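Local coordinates for protein ulvan Lyase-PL25 (Pseudoalteromonas sp. PLSV, PDB 5UAM) that degrades ulvan, the sulfated cell-wall polysaccharide of green seaweeds, as a beta-propeller polysaccharide lyase of family PL25, at residues G27-N32 with G74-P79; V55-P60 with I439-V444; Y262-N267 with G271-V276; N275-K280 with V340-N345. One frame throughout, in Å; residues are numbered along the deposited sequence. Where two conformers were deposited one is given.

Contact 1 (G27-N32 with G74-P79); sequences GYFADN and GQWQGP
F29 meets W76 with CB and the root of its ring: CB sits 3.4 Å from the centroid of the six-membered ring of W76 and only 11° off the ring normal, a CH-pi contact over one indole face. Its nearest approach is 3.5 Å, from F29 CB to W76 CH2. The two ring planes are almost parallel, at 10°, but they are slid so far apart that the centroids are 4.9 Å from each other and overlap is slight. This offset follows from the first torsion of F29, which sets CG between the backbone N and the carbonyl carbon (chi1 66°), so that the phenyl ring turns off past the indole rim near CZ3 while CB stays over the face. The contact joins two blades of the beta-propeller: residues 27-32 lead into strand 30-33, which completes the sheet of strands 412-415, 428-433 and 439-444, and 74-79 lie on strand 75-81, at the edge of the next sheet. Further along, A30 CB approaches P79 CG at 4.1 Å, a looser apolar touch on P79, whose preceding peptide bond is cis. No hydrogen bond crosses between the segments, yet R452 bonds to both, through NH1 to the carbonyl O of F29 and through NH2 to that of G78. The indole NE1 of W76 is hydrogen-bonded to the carbonyl O of T451.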
loop_
_atom_site.group_PDB
_atom_site.type_symbol
_atom_site.label_atom_id
_atom_site.label_comp_id
_atom_site.label_asym_id
_atom_site.label_seq_id
_atom_site.Cartn_x
_atom_site.Cartn_y
_atom_site.Cartn_z
ATOM N N GLY A 27 -11.569 21.924 2.512
ATOM C CA GLY A 27 -10.498 21.036 2.947
ATOM C C GLY A 27 -10.086 19.977 1.947
ATOM O O GLY A 27 -9.021 19.361 2.100
ATOM N N TYR A 28 -10.912 19.732 0.934
ATOM C CA TYR A 28 -10.693 18.683 -0.037
ATOM C C TYR A 28 -10.248 19.292 -1.363
ATOM O O TYR A 28 -10.630 20.417 -1.701
ATOM C CB TYR A 28 -11.957 17.823 -0.199
ATOM C CG TYR A 28 -13.210 18.616 -0.479
ATOM C CD1 TYR A 28 -13.935 19.187 0.544
ATOM C CD2 TYR A 28 -13.678 18.773 -1.774
ATOM C CE1 TYR A 28 -15.091 19.921 0.281
ATOM C CE2 TYR A 28 -14.816 19.487 -2.045
ATOM C CZ TYR A 28 -15.533 20.059 -1.015
ATOM O OH TYR A 28 -16.690 20.799 -1.231
ATOM N N PHE A 29 -9.434 18.540 -2.099
ATOM C CA PHE A 29 -8.899 18.995 -3.374
ATOM C C PHE A 29 -9.585 18.358 -4.575
ATOM O O PHE A 29 -9.346 18.796 -5.700
ATOM C CB PHE A 29 -7.382 18.758 -3.451
ATOM C CG PHE A 29 -6.987 17.298 -3.469
ATOM C CD1 PHE A 29 -6.949 16.588 -4.657
ATOM C CD2 PHE A 29 -6.634 16.650 -2.300
ATOM C CE1 PHE A 29 -6.609 15.256 -4.672
ATOM C CE2 PHE A 29 -6.279 15.307 -2.310
ATOM C CZ PHE A 29 -6.280 14.608 -3.502
ATOM N N ALA A 30 -10.429 17.348 -4.352
ATOM C CA ALA A 30 -11.207 16.697 -5.390
ATOM C C ALA A 30 -12.396 16.025 -4.722
ATOM O O ALA A 30 -12.375 15.741 -3.521
ATOM C CB ALA A 30 -10.376 15.654 -6.143
ATOM N N ASP A 31 -13.435 15.767 -5.513
ATOM C CA ASP A 31 -14.661 15.194 -4.963
ATOM C C ASP A 31 -15.224 14.070 -5.829
ATOM O O ASP A 31 -16.432 13.832 -5.822
ATOM C CB ASP A 31 -15.719 16.270 -4.736
ATOM C CG ASP A 31 -16.112 16.995 -6.003
ATOM O OD1 ASP A 31 -15.582 16.672 -7.079
ATOM O OD2 ASP A 31 -16.987 17.878 -5.895
ATOM N N ASN A 32 -14.356 13.331 -6.529
ATOM C CA ASN A 32 -14.799 12.293 -7.456
ATOM C C ASN A 32 -14.199 10.920 -7.169
ATOM O O ASN A 32 -14.240 10.054 -8.041
ATOM C CB ASN A 32 -14.519 12.687 -8.910
ATOM C CG ASN A 32 -13.054 12.806 -9.219
ATOM O OD1 ASN A 32 -12.198 12.823 -8.332
ATOM N ND2 ASN A 32 -12.739 12.876 -10.521
ATOM N N GLY A 74 0.664 28.212 -3.422
ATOM C CA GLY A 74 -0.642 27.847 -2.931
ATOM C C GLY A 74 -1.589 27.332 -3.986
ATOM O O GLY A 74 -2.788 27.233 -3.710
ATOM N N GLN A 75 -1.099 27.003 -5.178
ATOM C CA GLN A 75 -1.946 26.668 -6.314
ATOM C C GLN A 75 -2.030 25.156 -6.475
ATOM O O GLN A 75 -1.013 24.454 -6.422
ATOM C CB GLN A 75 -1.390 27.258 -7.616
ATOM N N TRP A 76 -3.249 24.672 -6.692
ATOM C CA TRP A 76 -3.508 23.309 -7.104
ATOM C C TRP A 76 -3.628 23.210 -8.619
ATOM O O TRP A 76 -4.161 24.104 -9.287
ATOM C CB TRP A 76 -4.837 22.822 -6.511
ATOM C CG TRP A 76 -4.812 22.525 -5.051
ATOM C CD1 TRP A 76 -5.092 23.386 -4.023
ATOM C CD2 TRP A 76 -4.507 21.263 -4.453
ATOM N NE1 TRP A 76 -4.963 22.724 -2.824
ATOM C CE2 TRP A 76 -4.613 21.425 -3.061
ATOM C CE3 TRP A 76 -4.145 20.001 -4.963
ATOM C CZ2 TRP A 76 -4.370 20.362 -2.162
ATOM C CZ3 TRP A 76 -3.919 18.964 -4.078
ATOM C CH2 TRP A 76 -4.031 19.157 -2.692
ATOM N N GLN A 77 -3.169 22.074 -9.148
ATOM C CA GLN A 77 -3.405 21.664 -10.523
ATOM C C GLN A 77 -4.135 20.333 -10.532
ATOM O O GLN A 77 -3.864 19.463 -9.705
ATOM C CB GLN A 77 -2.087 21.443 -11.274
ATOM C CG GLN A 77 -1.159 22.643 -11.308
ATOM C CD GLN A 77 -1.577 23.674 -12.316
ATOM O OE1 GLN A 77 -1.782 23.366 -13.490
ATOM N NE2 GLN A 77 -1.698 24.919 -11.869
ATOM N N GLY A 78 -5.041 20.167 -11.481
ATOM C CA GLY A 78 -5.760 18.933 -11.629
ATOM C C GLY A 78 -6.964 18.875 -10.721
ATOM O O GLY A 78 -7.398 19.877 -10.157
ATOM N N PRO A 79 -7.532 17.689 -10.562
ATOM C CA PRO A 79 -7.013 16.395 -11.014
ATOM C C PRO A 79 -7.204 16.151 -12.514
ATOM O O PRO A 79 -8.121 16.675 -13.153
ATOM C CB PRO A 79 -7.849 15.413 -10.218
ATOM C CG PRO A 79 -9.158 16.099 -10.036
ATOM C CD PRO A 79 -8.792 17.550 -9.814
#

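Contact 2 (V55-P60 with I439-V444); sequences VSYQGP and IKMYLV
Where the blade closed by the two chain ends packs against the blade that follows it in the propeller, Y57 of strand 52-58 meets M441 of strand 439-444. Methionine CG stands over one face of the tyrosine ring, 4.0 Å from its centroid and 16° off the normal, which makes a CH-pi contact displaced toward the rim. The chain of M441 then folds back on itself, bent at both chi2 and chi3 (-58° and -56°), and this hook carries the sulfur and methyl along the ring toward its root. SD lies obliquely above the ring, 4.6 Å from the centroid, as a Met-aromatic contact, and M441 CE ends 3.5 Å from Y57 CB. Two residues along each strand, V55 and L443 repeat the apolar pairing more loosely, with V55 CG1 at 4.2 Å from L443 CD1. The strands run in roughly opposite directions but belong to different sheets. Y57 CA and M441 CA are 8.3 Å apart, so side chains alone bridge the gap, as between adjacent propeller blades, and no hydrogen bond is made across it. The phenol OH of Y57 is instead hydrogen-bonded to N32 OD1, on strand 30-33, which pairs with 439-444. The substrate-binding region is close by: the side chain of Y57 is about 7 Å from that of K101 at their nearest atoms, a probable substrate-binding residue, and the neighbouring Q58 donates through NE2 to OD1 of N98, another such residue, and to the carbonyl O of V34.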
loop_
_atom_site.group_PDB
_atom_site.type_symbol
_atom_site.label_atom_id
_atom_site.label_comp_id
_atom_site.label_asym_id
_atom_site.label_seq_id
_atom_site.Cartn_x
_atom_site.Cartn_y
_atom_site.Cartn_z
ATOM N N VAL A 55 -0.210 13.987 -5.971
ATOM C CA VAL A 55 -1.130 13.080 -5.295
ATOM C C VAL A 55 -1.932 12.309 -6.333
ATOM O O VAL A 55 -2.304 12.861 -7.377
ATOM C CB VAL A 55 -2.061 13.843 -4.336
ATOM C CG1 VAL A 55 -1.221 14.568 -3.257
ATOM C CG2 VAL A 55 -2.949 14.839 -5.077
ATOM N N SER A 56 -2.181 11.028 -6.056
ATOM C CA SER A 56 -2.977 10.197 -6.952
ATOM C C SER A 56 -3.959 9.335 -6.167
ATOM O O SER A 56 -3.708 8.932 -5.027
ATOM C CB SER A 56 -2.105 9.325 -7.854
ATOM O OG SER A 56 -1.476 8.276 -7.135
ATOM N N TYR A 57 -5.090 9.049 -6.806
ATOM C CA TYR A 57 -6.174 8.305 -6.169
ATOM C C TYR A 57 -7.062 7.730 -7.274
ATOM O O TYR A 57 -6.946 8.083 -8.448
ATOM C CB TYR A 57 -6.998 9.207 -5.210
ATOM C CG TYR A 57 -7.695 10.307 -5.965
ATOM C CD1 TYR A 57 -7.013 11.459 -6.357
ATOM C CD2 TYR A 57 -9.024 10.171 -6.359
ATOM C CE1 TYR A 57 -7.636 12.426 -7.125
ATOM C CE2 TYR A 57 -9.664 11.150 -7.124
ATOM C CZ TYR A 57 -8.954 12.272 -7.505
ATOM O OH TYR A 57 -9.580 13.247 -8.255
ATOM N N GLN A 58 -7.975 6.846 -6.875
ATOM C CA GLN A 58 -8.892 6.197 -7.805
ATOM C C GLN A 58 -10.181 7.007 -7.942
ATOM O O GLN A 58 -10.898 7.238 -6.963
ATOM C CB GLN A 58 -9.186 4.810 -7.255
ATOM C CG GLN A 58 -10.149 4.007 -8.046
ATOM C CD GLN A 58 -10.410 2.704 -7.356
ATOM O OE1 GLN A 58 -9.647 1.755 -7.493
ATOM N NE2 GLN A 58 -11.462 2.655 -6.566
ATOM N N GLY A 59 -10.476 7.413 -9.176
ATOM C CA GLY A 59 -11.622 8.219 -9.509
ATOM C C GLY A 59 -12.657 7.450 -10.306
ATOM O O GLY A 59 -12.694 6.213 -10.291
ATOM N N PRO A 60 -13.535 8.172 -11.009
ATOM C CA PRO A 60 -14.628 7.525 -11.739
ATOM C C PRO A 60 -14.137 6.401 -12.640
ATOM O O PRO A 60 -13.062 6.480 -13.251
ATOM C CB PRO A 60 -15.236 8.675 -12.548
ATOM C CG PRO A 60 -14.960 9.889 -11.698
ATOM C CD PRO A 60 -13.592 9.636 -11.108
ATOM N N ILE A 439 -16.477 10.752 -3.726
ATOM C CA ILE A 439 -15.756 10.758 -2.468
ATOM C C ILE A 439 -14.782 11.924 -2.434
ATOM O O ILE A 439 -13.971 12.112 -3.354
ATOM C CB ILE A 439 -15.025 9.415 -2.275
ATOM C CG1 ILE A 439 -16.036 8.291 -2.136
ATOM C CG2 ILE A 439 -14.115 9.467 -1.045
ATOM C CD1 ILE A 439 -15.447 6.917 -2.179
ATOM N N LYS A 440 -14.847 12.699 -1.356
ATOM C CA LYS A 440 -13.967 13.843 -1.170
ATOM C C LYS A 440 -12.583 13.394 -0.725
ATOM O O LYS A 440 -12.430 12.512 0.135
ATOM C CB LYS A 440 -14.563 14.828 -0.170
ATOM C CG LYS A 440 -15.809 15.487 -0.703
ATOM C CD LYS A 440 -16.385 16.461 0.325
ATOM C CE LYS A 440 -17.634 17.161 -0.179
ATOM N NZ LYS A 440 -18.795 16.237 -0.232
ATOM N N MET A 441 -11.578 13.982 -1.364
ATOM C CA MET A 441 -10.176 13.616 -1.209
ATOM C C MET A 441 -9.439 14.749 -0.510
ATOM O O MET A 441 -9.580 15.924 -0.893
ATOM C CB MET A 441 -9.564 13.395 -2.583
ATOM C CG MET A 441 -10.270 12.376 -3.453
ATOM S SD MET A 441 -10.379 10.741 -2.693
ATOM C CE MET A 441 -8.638 10.410 -2.369
ATOM N N TYR A 442 -8.630 14.398 0.479
ATOM C CA TYR A 442 -7.948 15.364 1.319
ATOM C C TYR A 442 -6.461 15.062 1.385
ATOM O O TYR A 442 -6.059 13.907 1.505
ATOM C CB TYR A 442 -8.477 15.348 2.745
ATOM C CG TYR A 442 -9.967 15.624 2.902
ATOM C CD1 TYR A 442 -10.914 14.686 2.524
ATOM C CD2 TYR A 442 -10.419 16.826 3.435
ATOM C CE1 TYR A 442 -12.283 14.933 2.693
ATOM C CE2 TYR A 442 -11.784 17.077 3.610
ATOM C CZ TYR A 442 -12.707 16.131 3.217
ATOM O OH TYR A 442 -14.052 16.393 3.377
ATOM N N LEU A 443 -5.656 16.115 1.383
ATOM C CA LEU A 443 -4.221 16.022 1.652
ATOM C C LEU A 443 -3.994 16.649 3.019
ATOM O O LEU A 443 -4.319 17.825 3.227
ATOM C CB LEU A 443 -3.443 16.774 0.572
ATOM C CG LEU A 443 -1.931 16.929 0.745
ATOM C CD1 LEU A 443 -1.276 15.560 0.806
ATOM C CD2 LEU A 443 -1.343 17.785 -0.364
ATOM N N VAL A 444 -3.461 15.878 3.966
ATOM C CA VAL A 444 -3.343 16.336 5.343
ATOM C C VAL A 444 -1.893 16.349 5.794
ATOM O O VAL A 444 -1.057 15.569 5.322
ATOM C CB VAL A 444 -4.194 15.543 6.355
ATOM C CG1 VAL A 444 -5.657 15.602 5.971
ATOM C CG2 VAL A 444 -3.715 14.102 6.475
#

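Contact 3 (Y262-N267 with G271-V276); sequences YFMSFN and GEWSNV
S265 and S274 form a hydrogen-bonded antiparallel pair, each backbone N donating to the other's carbonyl O: S265 N to S274 O at 2.9 Å and S274 N to S265 O, also at 2.9 Å. The oxygen of S265 is used a second time, by a CA-H...O contact from W273 CA at 3.1 Å. Toward the turn, N267 N is satisfied by E272 O in a nearly straight bond, whereas G271 N reaches N267 O with a more bent N-H angle of 137°. The amide oxygen of N267 is taken up inside the turn, where OD1 accepts from the backbone N of K269 and T270, and E272 ends in a salt bridge from OE2 to K280 NZ. At the other end the strands splay, and a water takes over the bonding, donating to F263 O and accepting from V276 N. On the face of F266 and W273 the contact is apolar. F266 CB stands over the six-membered ring of W273, 3.5 Å from its centroid, and with CG anti to the backbone N (chi1 171°) the phenyl ring is laid nearly parallel to the indole, at 7° but slid toward its pyrrole side. M264 CG meets the indole edge in its plane, 3.8 Å from W273 CE3; M264 CE, 3.7 Å from W273 CZ3, and the sulfur lie obliquely, the sulfur as a Met-aromatic contact. With G271 and E272 both opposite N267, this is a beta hairpin with a G1 bulge, in the propeller's BNR-repeat region, where 273-274 lies between 258-267 and 280-281.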
loop_
_atom_site.group_PDB
_atom_site.type_symbol
_atom_site.label_atom_id
_atom_site.label_comp_id
_atom_site.label_asym_id
_atom_site.label_seq_id
_atom_site.Cartn_x
_atom_site.Cartn_y
_atom_site.Cartn_z
ATOM N N TYR A 262 6.318 -11.281 8.711
ATOM C CA TYR A 262 7.678 -11.651 8.379
ATOM C C TYR A 262 8.398 -10.419 7.841
ATOM O O TYR A 262 7.767 -9.442 7.420
ATOM C CB TYR A 262 7.671 -12.694 7.271
ATOM C CG TYR A 262 6.893 -13.975 7.522
ATOM C CD1 TYR A 262 5.513 -14.016 7.386
ATOM C CD2 TYR A 262 7.551 -15.145 7.820
ATOM C CE1 TYR A 262 4.814 -15.182 7.575
ATOM C CE2 TYR A 262 6.863 -16.325 8.001
ATOM C CZ TYR A 262 5.493 -16.339 7.853
ATOM O OH TYR A 262 4.782 -17.510 8.040
ATOM N N PHE A 263 9.734 -10.500 7.804
ATOM C CA PHE A 263 10.580 -9.390 7.372
ATOM C C PHE A 263 11.819 -9.890 6.636
ATOM O O PHE A 263 12.478 -10.818 7.089
ATOM C CB PHE A 263 11.062 -8.575 8.577
ATOM C CG PHE A 263 11.951 -7.436 8.208
ATOM C CD1 PHE A 263 11.414 -6.216 7.837
ATOM C CD2 PHE A 263 13.330 -7.597 8.176
ATOM C CE1 PHE A 263 12.249 -5.183 7.449
ATOM C CE2 PHE A 263 14.132 -6.569 7.780
ATOM C CZ PHE A 263 13.599 -5.369 7.424
ATOM N N MET A 264 12.164 -9.231 5.530
ATOM C CA MET A 264 13.451 -9.467 4.900
ATOM C C MET A 264 13.892 -8.216 4.152
ATOM O O MET A 264 13.111 -7.291 3.935
ATOM C CB MET A 264 13.420 -10.705 3.991
ATOM C CG MET A 264 12.461 -10.615 2.838
ATOM S SD MET A 264 12.212 -12.297 2.210
ATOM C CE MET A 264 11.102 -11.999 0.830
ATOM N N SER A 265 15.155 -8.225 3.730
ATOM C CA SER A 265 15.799 -7.089 3.087
ATOM C C SER A 265 16.413 -7.534 1.762
ATOM O O SER A 265 16.864 -8.665 1.626
ATOM C CB SER A 265 16.887 -6.545 4.027
ATOM O OG SER A 265 17.466 -5.337 3.573
ATOM N N PHE A 266 16.441 -6.614 0.800
ATOM C CA PHE A 266 16.926 -6.821 -0.559
ATOM C C PHE A 266 18.018 -5.791 -0.803
ATOM O O PHE A 266 17.751 -4.587 -0.810
ATOM C CB PHE A 266 15.733 -6.622 -1.498
ATOM C CG PHE A 266 16.047 -6.572 -2.980
ATOM C CD1 PHE A 266 17.153 -7.179 -3.554
ATOM C CD2 PHE A 266 15.172 -5.895 -3.800
ATOM C CE1 PHE A 266 17.364 -7.107 -4.944
ATOM C CE2 PHE A 266 15.376 -5.821 -5.175
ATOM C CZ PHE A 266 16.454 -6.407 -5.740
ATOM N N ASN A 267 19.247 -6.253 -0.988
ATOM C CA ASN A 267 20.346 -5.370 -1.347
ATOM C C ASN A 267 20.331 -5.212 -2.863
ATOM O O ASN A 267 20.628 -6.157 -3.595
ATOM C CB ASN A 267 21.664 -5.954 -0.857
ATOM C CG ASN A 267 22.852 -5.067 -1.170
ATOM O OD1 ASN A 267 22.943 -4.457 -2.238
ATOM N ND2 ASN A 267 23.792 -5.011 -0.237
ATOM N N GLY A 271 22.044 -7.766 -5.340
ATOM C CA GLY A 271 20.939 -8.613 -5.731
ATOM C C GLY A 271 20.488 -9.586 -4.666
ATOM O O GLY A 271 19.446 -10.228 -4.843
ATOM N N GLU A 272 21.197 -9.660 -3.547
ATOM C CA GLU A 272 20.958 -10.674 -2.527
ATOM C C GLU A 272 19.967 -10.225 -1.460
ATOM O O GLU A 272 19.901 -9.055 -1.076
ATOM C CB GLU A 272 22.262 -11.021 -1.840
ATOM C CG GLU A 272 23.307 -11.512 -2.827
ATOM C CD GLU A 272 24.549 -11.981 -2.139
ATOM O OE1 GLU A 272 25.026 -13.089 -2.463
ATOM O OE2 GLU A 272 25.043 -11.240 -1.269
ATOM N N TRP A 273 19.200 -11.193 -0.974
ATOM C CA TRP A 273 18.199 -10.993 0.056
ATOM C C TRP A 273 18.670 -11.626 1.360
ATOM O O TRP A 273 19.422 -12.604 1.357
ATOM C CB TRP A 273 16.904 -11.652 -0.392
ATOM C CG TRP A 273 16.268 -10.965 -1.566
ATOM C CD1 TRP A 273 16.752 -10.890 -2.846
ATOM C CD2 TRP A 273 15.026 -10.267 -1.564
ATOM N NE1 TRP A 273 15.874 -10.187 -3.637
ATOM C CE2 TRP A 273 14.803 -9.795 -2.883
ATOM C CE3 TRP A 273 14.078 -9.999 -0.584
ATOM C CZ2 TRP A 273 13.668 -9.055 -3.230
ATOM C CZ3 TRP A 273 12.962 -9.281 -0.929
ATOM C CH2 TRP A 273 12.756 -8.816 -2.245
ATOM N N SER A 274 18.219 -11.056 2.480
ATOM C CA SER A 274 18.677 -11.518 3.782
ATOM C C SER A 274 17.608 -11.259 4.828
ATOM O O SER A 274 16.736 -10.409 4.655
ATOM C CB SER A 274 19.973 -10.827 4.191
ATOM O OG SER A 274 19.787 -9.430 4.227
ATOM N N ASN A 275 17.717 -11.976 5.946
ATOM C CA ASN A 275 16.845 -11.723 7.076
ATOM C C ASN A 275 17.447 -10.615 7.929
ATOM O O ASN A 275 18.464 -10.018 7.572
ATOM C CB ASN A 275 16.548 -13.011 7.845
ATOM C CG ASN A 275 17.710 -13.496 8.687
ATOM O OD1 ASN A 275 18.808 -12.926 8.688
ATOM N ND2 ASN A 275 17.457 -14.557 9.440
ATOM N N VAL A 276 16.778 -10.294 9.044
ATOM C CA VAL A 276 17.188 -9.171 9.884
ATOM C C VAL A 276 18.570 -9.369 10.471
ATOM O O VAL A 276 19.231 -8.395 10.863
ATOM C CB VAL A 276 16.110 -8.912 10.969
ATOM C CG1 VAL A 276 16.078 -10.063 11.985
ATOM C CG2 VAL A 276 16.349 -7.585 11.657
HETATM O O HOH W 1 14.039 -11.231 9.339
#

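Contact 4 (N275-K280 with V340-N345); sequences NVEGEK and VRWNGN
V276, second residue of the type I turn from N275 to G278, faces W342, the last residue of strand 336-342; beyond W342 the chain folds back through an Asx turn in which N343 OD1 accepts from N345 N at 2.7 Å. The first turn is pinned by N275. Its OD1 accepts from the backbone N of E277, as an Asx turn, and of E279, the two donors arriving from opposite faces of the amide plane, while its ND2 donates to E279 OE1 at 3.0 Å and also to the carbonyl O of K293. Across the contact, V276 CG2 rests 3.5 Å from the centroid of the five-membered ring of W342, 7° off the normal, and CG1 lies over the benzene half, so the two methyls sit side by side over one face, one on each ring of the indole. The opposite face of the indole is backed by its own chain, with G344 N 3.4 Å above the plane. E277 comes at the indole edge instead: OE1 is 3.8 Å from W342 CH2, near the ring plane, with the carboxylate turned 75° to it. A water accepts weakly from W342 NE1 and donates to V276 O, bridging the two segments at the protein surface. Around this pair, P317 of strand 317-324 touches both V276 and W342, and W347 of strand 347-352 packs edge-to-face with W342, so the turn rests on the sheet of strands 303-311, 317-324, 336-342 and 347-352.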
loop_
_atom_site.group_PDB
_atom_site.type_symbol
_atom_site.label_atom_id
_atom_site.label_comp_id
_atom_site.label_asym_id
_atom_site.label_seq_id
_atom_site.Cartn_x
_atom_site.Cartn_y
_atom_site.Cartn_z
ATOM N N ASN A 275 17.717 -11.976 5.946
ATOM C CA ASN A 275 16.845 -11.723 7.076
ATOM C C ASN A 275 17.447 -10.615 7.929
ATOM O O ASN A 275 18.464 -10.018 7.572
ATOM C CB ASN A 275 16.548 -13.011 7.845
ATOM C CG ASN A 275 17.710 -13.496 8.687
ATOM O OD1 ASN A 275 18.808 -12.926 8.688
ATOM N ND2 ASN A 275 17.457 -14.557 9.440
ATOM N N VAL A 276 16.778 -10.294 9.044
ATOM C CA VAL A 276 17.188 -9.171 9.884
ATOM C C VAL A 276 18.570 -9.369 10.471
ATOM O O VAL A 276 19.231 -8.395 10.863
ATOM C CB VAL A 276 16.110 -8.912 10.969
ATOM C CG1 VAL A 276 16.078 -10.063 11.985
ATOM C CG2 VAL A 276 16.349 -7.585 11.657
ATOM N N GLU A 277 19.037 -10.608 10.553
ATOM C CA GLU A 277 20.360 -10.897 11.080
ATOM C C GLU A 277 21.410 -11.001 9.987
ATOM O O GLU A 277 22.551 -11.383 10.268
ATOM C CB GLU A 277 20.319 -12.186 11.898
ATOM C CG GLU A 277 19.477 -12.024 13.138
ATOM C CD GLU A 277 19.738 -13.084 14.196
ATOM O OE1 GLU A 277 20.066 -12.704 15.342
ATOM O OE2 GLU A 277 19.619 -14.287 13.884
ATOM N N GLY A 278 21.047 -10.668 8.751
ATOM C CA GLY A 278 21.999 -10.688 7.667
ATOM C C GLY A 278 22.187 -12.028 7.004
ATOM O O GLY A 278 23.020 -12.134 6.094
ATOM N N GLU A 279 21.478 -13.064 7.435
ATOM C CA GLU A 279 21.638 -14.362 6.796
ATOM C C GLU A 279 21.000 -14.325 5.410
ATOM O O GLU A 279 19.860 -13.865 5.253
ATOM C CB GLU A 279 20.979 -15.456 7.625
ATOM C CG GLU A 279 21.425 -15.544 9.065
ATOM C CD GLU A 279 20.575 -16.541 9.828
ATOM O OE1 GLU A 279 19.758 -16.113 10.692
ATOM O OE2 GLU A 279 20.693 -17.746 9.502
ATOM N N LYS A 280 21.726 -14.834 4.419
ATOM C CA LYS A 280 21.283 -14.737 3.039
ATOM C C LYS A 280 20.248 -15.808 2.732
ATOM O O LYS A 280 20.313 -16.939 3.225
ATOM C CB LYS A 280 22.485 -14.814 2.094
ATOM C CG LYS A 280 23.323 -13.536 2.165
ATOM C CD LYS A 280 24.584 -13.605 1.315
ATOM C CE LYS A 280 25.385 -12.317 1.468
ATOM N NZ LYS A 280 26.735 -12.396 0.834
ATOM N N VAL A 340 5.358 -3.880 15.937
ATOM C CA VAL A 340 6.390 -4.887 16.181
ATOM C C VAL A 340 7.729 -4.264 15.819
ATOM O O VAL A 340 7.807 -3.456 14.893
ATOM C CB VAL A 340 6.110 -6.111 15.275
ATOM C CG1 VAL A 340 7.303 -7.076 15.230
ATOM C CG2 VAL A 340 4.836 -6.812 15.725
ATOM N N ARG A 341 8.790 -4.619 16.550
ATOM C CA ARG A 341 10.107 -4.114 16.176
ATOM C C ARG A 341 11.205 -5.085 16.574
ATOM O O ARG A 341 11.061 -5.907 17.482
ATOM C CB ARG A 341 10.404 -2.741 16.783
ATOM C CG ARG A 341 10.561 -2.761 18.290
ATOM C CD ARG A 341 10.723 -1.358 18.847
ATOM N NE ARG A 341 10.898 -1.389 20.292
ATOM C CZ ARG A 341 12.074 -1.454 20.910
ATOM N NH1 ARG A 341 13.205 -1.473 20.210
ATOM N NH2 ARG A 341 12.130 -1.485 22.239
ATOM N N TRP A 342 12.325 -4.953 15.868
ATOM C CA TRP A 342 13.554 -5.669 16.177
ATOM C C TRP A 342 14.394 -4.811 17.107
ATOM O O TRP A 342 14.715 -3.671 16.774
ATOM C CB TRP A 342 14.305 -5.903 14.869
ATOM C CG TRP A 342 15.650 -6.573 15.008
ATOM C CD1 TRP A 342 16.879 -5.993 14.860
ATOM C CD2 TRP A 342 15.891 -7.949 15.301
ATOM N NE1 TRP A 342 17.866 -6.921 15.062
ATOM C CE2 TRP A 342 17.290 -8.141 15.318
ATOM C CE3 TRP A 342 15.061 -9.045 15.533
ATOM C CZ2 TRP A 342 17.872 -9.383 15.569
ATOM C CZ3 TRP A 342 15.628 -10.266 15.782
ATOM C CH2 TRP A 342 17.029 -10.437 15.789
ATOM N N ASN A 343 14.743 -5.344 18.274
ATOM C CA ASN A 343 15.441 -4.538 19.266
ATOM C C ASN A 343 16.944 -4.701 19.197
ATOM O O ASN A 343 17.646 -4.187 20.070
ATOM C CB ASN A 343 14.941 -4.838 20.681
ATOM C CG ASN A 343 15.365 -6.196 21.187
ATOM O OD1 ASN A 343 16.200 -6.891 20.599
ATOM N ND2 ASN A 343 14.802 -6.572 22.322
ATOM N N GLY A 344 17.448 -5.407 18.184
ATOM C CA GLY A 344 18.843 -5.693 18.019
ATOM C C GLY A 344 19.184 -7.121 18.356
ATOM O O GLY A 344 20.205 -7.628 17.885
ATOM N N ASN A 345 18.343 -7.795 19.144
ATOM C CA ASN A 345 18.593 -9.184 19.500
ATOM C C ASN A 345 17.374 -10.068 19.284
ATOM O O ASN A 345 17.526 -11.274 19.053
ATOM C CB ASN A 345 19.063 -9.297 20.949
ATOM C CG ASN A 345 20.375 -8.590 21.174
ATOM O OD1 ASN A 345 21.431 -9.123 20.883
ATOM N ND2 ASN A 345 20.298 -7.351 21.639
HETATM O O HOH W 2 20.396 -7.714 13.502
#

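Contacts 1 and 2 are buried and share the blade in which strand 30-33, near the N-terminus, pairs with 439-444; each packs that blade against the sheet from strand 46-49 to strand 75-81, contact 1 farther from the chain centre and contact 2 nearer to it. Both work through apolar and aromatic side chains, without hydrogen bonds between their segments. Contacts 3 and 4 lie on the other side of the propeller, about 39 and 42 Å from contact 1 between centres, and share N275 and V276. Contact 3 is a partly buried pairing within one sheet, rich in backbone bonds, whereas contact 4 is a surface touch of a turn on the neighbouring sheet, made by one valine and one glutamate on a tryptophan with a water beside them.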